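Local structure of GTP binding regulator (Thermotoga maritima, 1VR8) at residues 61-66 / 127-132. The protein is of unknown function but has a fold similar to that of the Ran-binding protein Mog1p, consistent with a possible role as a GTP-binding regulator. Sequence-based numbering, arbitrary orientation. Where two conformers were deposited one is given.
Sequences VFLYVY and EEFVKH
Phe129, from the helical segment 127-132, meets Val61 and Leu63 of the strand segment 61-66 in a purely apolar contact. The CG1 methyl of Val61 does most of the touching, lying 3.8 Å from Phe129 CD2 and meeting the ring obliquely near its root, where CG is equally close. Farther out, Phe129 CE2 comes within 4.3 Å of Leu63 CB, again obliquely, so that the neighbouring ring atoms CD2 and CE2 reach two alternate residues of the strand. With CG trans to the backbone N (chi1 -171°), the phenyl group extends from the helix toward the strand across a backbone gap narrowest at 7.6 Å, from Val61 CA to Phe129 CA. A beta-branched valine suits the extended strand and offers a compact methyl; Leu63 meets the ring through CB, and its apolar side chain also packs on Leu26. The long flat ring bridges the gap and, having no polar atoms, is at home in this buried place. Around it, Tyr31 packs edge-to-face and Phe54 meets it with planes about 40° apart. Val61 and Leu63 also rest on Val120. The contact thus packs helix 126-138 on one face of the antiparallel sheet, where strand 59-67 runs between strands 45-56 and 116-122; Phe62 and Tyr64 lie on the opposite face.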
loop_
_atom_site.group_PDB
_atom_site.type_symbol
_atom_site.label_atom_id
_atom_site.label_comp_id
_atom_site.label_asym_id
_atom_site.label_seq_id
_atom_site.Cartn_x
_atom_site.Cartn_y
_atom_site.Cartn_z
ATOM N N VAL A 61 1.964 8.191 8.925
ATOM C CA VAL A 61 2.141 7.004 8.116
ATOM C C VAL A 61 1.864 7.356 6.646
ATOM O O VAL A 61 0.922 8.088 6.330
ATOM C CB VAL A 61 1.189 5.892 8.596
ATOM C CG1 VAL A 61 1.282 4.699 7.694
ATOM C CG2 VAL A 61 1.547 5.492 10.043
ATOM N N PHE A 62 2.718 6.871 5.752
ATOM C CA PHE A 62 2.621 7.170 4.340
ATOM C C PHE A 62 2.042 5.975 3.600
ATOM O O PHE A 62 2.460 4.842 3.796
ATOM C CB PHE A 62 4.003 7.483 3.761
ATOM C CG PHE A 62 4.650 8.729 4.316
ATOM C CD1 PHE A 62 5.126 8.752 5.622
ATOM C CD2 PHE A 62 4.812 9.856 3.528
ATOM C CE1 PHE A 62 5.720 9.878 6.132
ATOM C CE2 PHE A 62 5.412 11.007 4.047
ATOM C CZ PHE A 62 5.860 11.021 5.323
ATOM N N LEU A 63 1.065 6.236 2.752
ATOM C CA LEU A 63 0.474 5.224 1.908
ATOM C C LEU A 63 0.665 5.617 0.452
ATOM O O LEU A 63 0.199 6.671 0.019
ATOM C CB LEU A 63 -0.996 5.082 2.202
ATOM C CG LEU A 63 -1.775 4.190 1.237
ATOM C CD1 LEU A 63 -1.438 2.761 1.538
ATOM C CD2 LEU A 63 -3.259 4.421 1.351
ATOM N N TYR A 64 1.352 4.763 -0.278
ATOM C CA TYR A 64 1.567 4.889 -1.726
ATOM C C TYR A 64 0.625 3.929 -2.422
ATOM O O TYR A 64 0.509 2.757 -2.034
ATOM C CB TYR A 64 3.004 4.562 -2.107
ATOM C CG TYR A 64 4.049 5.443 -1.454
ATOM C CD1 TYR A 64 4.446 5.235 -0.136
ATOM C CD2 TYR A 64 4.649 6.462 -2.151
ATOM C CE1 TYR A 64 5.384 6.044 0.455
ATOM C CE2 TYR A 64 5.609 7.287 -1.561
ATOM C CZ TYR A 64 5.979 7.058 -0.257
ATOM O OH TYR A 64 6.914 7.876 0.360
ATOM N N VAL A 65 -0.057 4.436 -3.433
ATOM C CA VAL A 65 -1.032 3.637 -4.155
ATOM C C VAL A 65 -0.815 3.734 -5.659
ATOM O O VAL A 65 -0.647 4.830 -6.210
ATOM C CB VAL A 65 -2.473 4.141 -3.966
ATOM C CG1 VAL A 65 -3.467 3.087 -4.507
ATOM C CG2 VAL A 65 -2.728 4.534 -2.536
ATOM N N TYR A 66 -0.904 2.589 -6.321
ATOM C CA TYR A 66 -0.869 2.485 -7.768
ATOM C C TYR A 66 -2.020 1.584 -8.200
ATOM O O TYR A 66 -2.255 0.537 -7.582
ATOM C CB TYR A 66 0.483 1.886 -8.251
ATOM C CG TYR A 66 0.439 1.360 -9.677
ATOM C CD1 TYR A 66 -0.029 0.067 -9.959
ATOM C CD2 TYR A 66 0.851 2.159 -10.748
ATOM C CE1 TYR A 66 -0.106 -0.386 -11.252
ATOM C CE2 TYR A 66 0.783 1.700 -12.068
ATOM C CZ TYR A 66 0.304 0.411 -12.301
ATOM O OH TYR A 66 0.223 -0.092 -13.587
ATOM N N GLU A 127 2.375 -1.442 11.068
ATOM C CA GLU A 127 1.605 -2.718 11.102
ATOM C C GLU A 127 0.105 -2.474 11.438
ATOM O O GLU A 127 -0.797 -3.072 10.846
ATOM C CB GLU A 127 2.257 -3.709 12.058
ATOM C CG GLU A 127 3.600 -4.249 11.512
ATOM N N GLU A 128 -0.131 -1.560 12.364
ATOM C CA GLU A 128 -1.488 -1.187 12.776
ATOM C C GLU A 128 -2.259 -0.556 11.627
ATOM O O GLU A 128 -3.422 -0.862 11.395
ATOM C CB GLU A 128 -1.412 -0.253 13.976
ATOM C CG GLU A 128 -0.886 -0.916 15.278
ATOM C CD GLU A 128 0.653 -1.004 15.408
ATOM O OE1 GLU A 128 1.429 -0.558 14.508
ATOM O OE2 GLU A 128 1.095 -1.561 16.447
ATOM N N PHE A 129 -1.602 0.338 10.898
ATOM C CA PHE A 129 -2.227 0.960 9.728
ATOM C C PHE A 129 -2.504 -0.069 8.637
ATOM O O PHE A 129 -3.575 -0.075 8.032
ATOM C CB PHE A 129 -1.375 2.094 9.180
ATOM C CG PHE A 129 -2.083 2.884 8.139
ATOM C CD1 PHE A 129 -3.046 3.802 8.505
ATOM C CD2 PHE A 129 -1.840 2.665 6.816
ATOM C CE1 PHE A 129 -3.774 4.506 7.521
ATOM C CE2 PHE A 129 -2.531 3.386 5.831
ATOM C CZ PHE A 129 -3.487 4.301 6.206
ATOM N N VAL A 130 -1.544 -0.961 8.386
ATOM C CA VAL A 130 -1.749 -2.002 7.350
ATOM C C VAL A 130 -2.970 -2.839 7.709
ATOM O O VAL A 130 -3.810 -3.086 6.847
ATOM C CB VAL A 130 -0.518 -2.905 7.199
ATOM C CG1 VAL A 130 -0.825 -4.095 6.323
ATOM C CG2 VAL A 130 0.627 -2.103 6.552
ATOM N N LYS A 131 -3.101 -3.226 8.972
ATOM C CA LYS A 131 -4.238 -4.020 9.423
ATOM C C LYS A 131 -5.560 -3.273 9.209
ATOM O O LYS A 131 -6.564 -3.851 8.810
ATOM C CB LYS A 131 -4.092 -4.421 10.889
ATOM C CG LYS A 131 -5.025 -5.514 11.329
ATOM C CD LYS A 131 -4.988 -6.742 10.379
ATOM C CE LYS A 131 -5.530 -8.019 11.057
ATOM N NZ LYS A 131 -5.575 -9.234 10.165
ATOM N N HIS A 132 -5.540 -1.975 9.487
ATOM C CA HIS A 132 -6.689 -1.105 9.170
ATOM C C HIS A 132 -7.042 -1.163 7.673
ATOM O O HIS A 132 -8.201 -1.362 7.303
ATOM C CB HIS A 132 -6.420 0.331 9.613
ATOM C CG HIS A 132 -7.463 1.312 9.145
ATOM N ND1 HIS A 132 -8.771 1.274 9.569
ATOM C CD2 HIS A 132 -7.373 2.360 8.299
ATOM C CE1 HIS A 132 -9.451 2.252 8.990
ATOM N NE2 HIS A 132 -8.624 2.933 8.218
#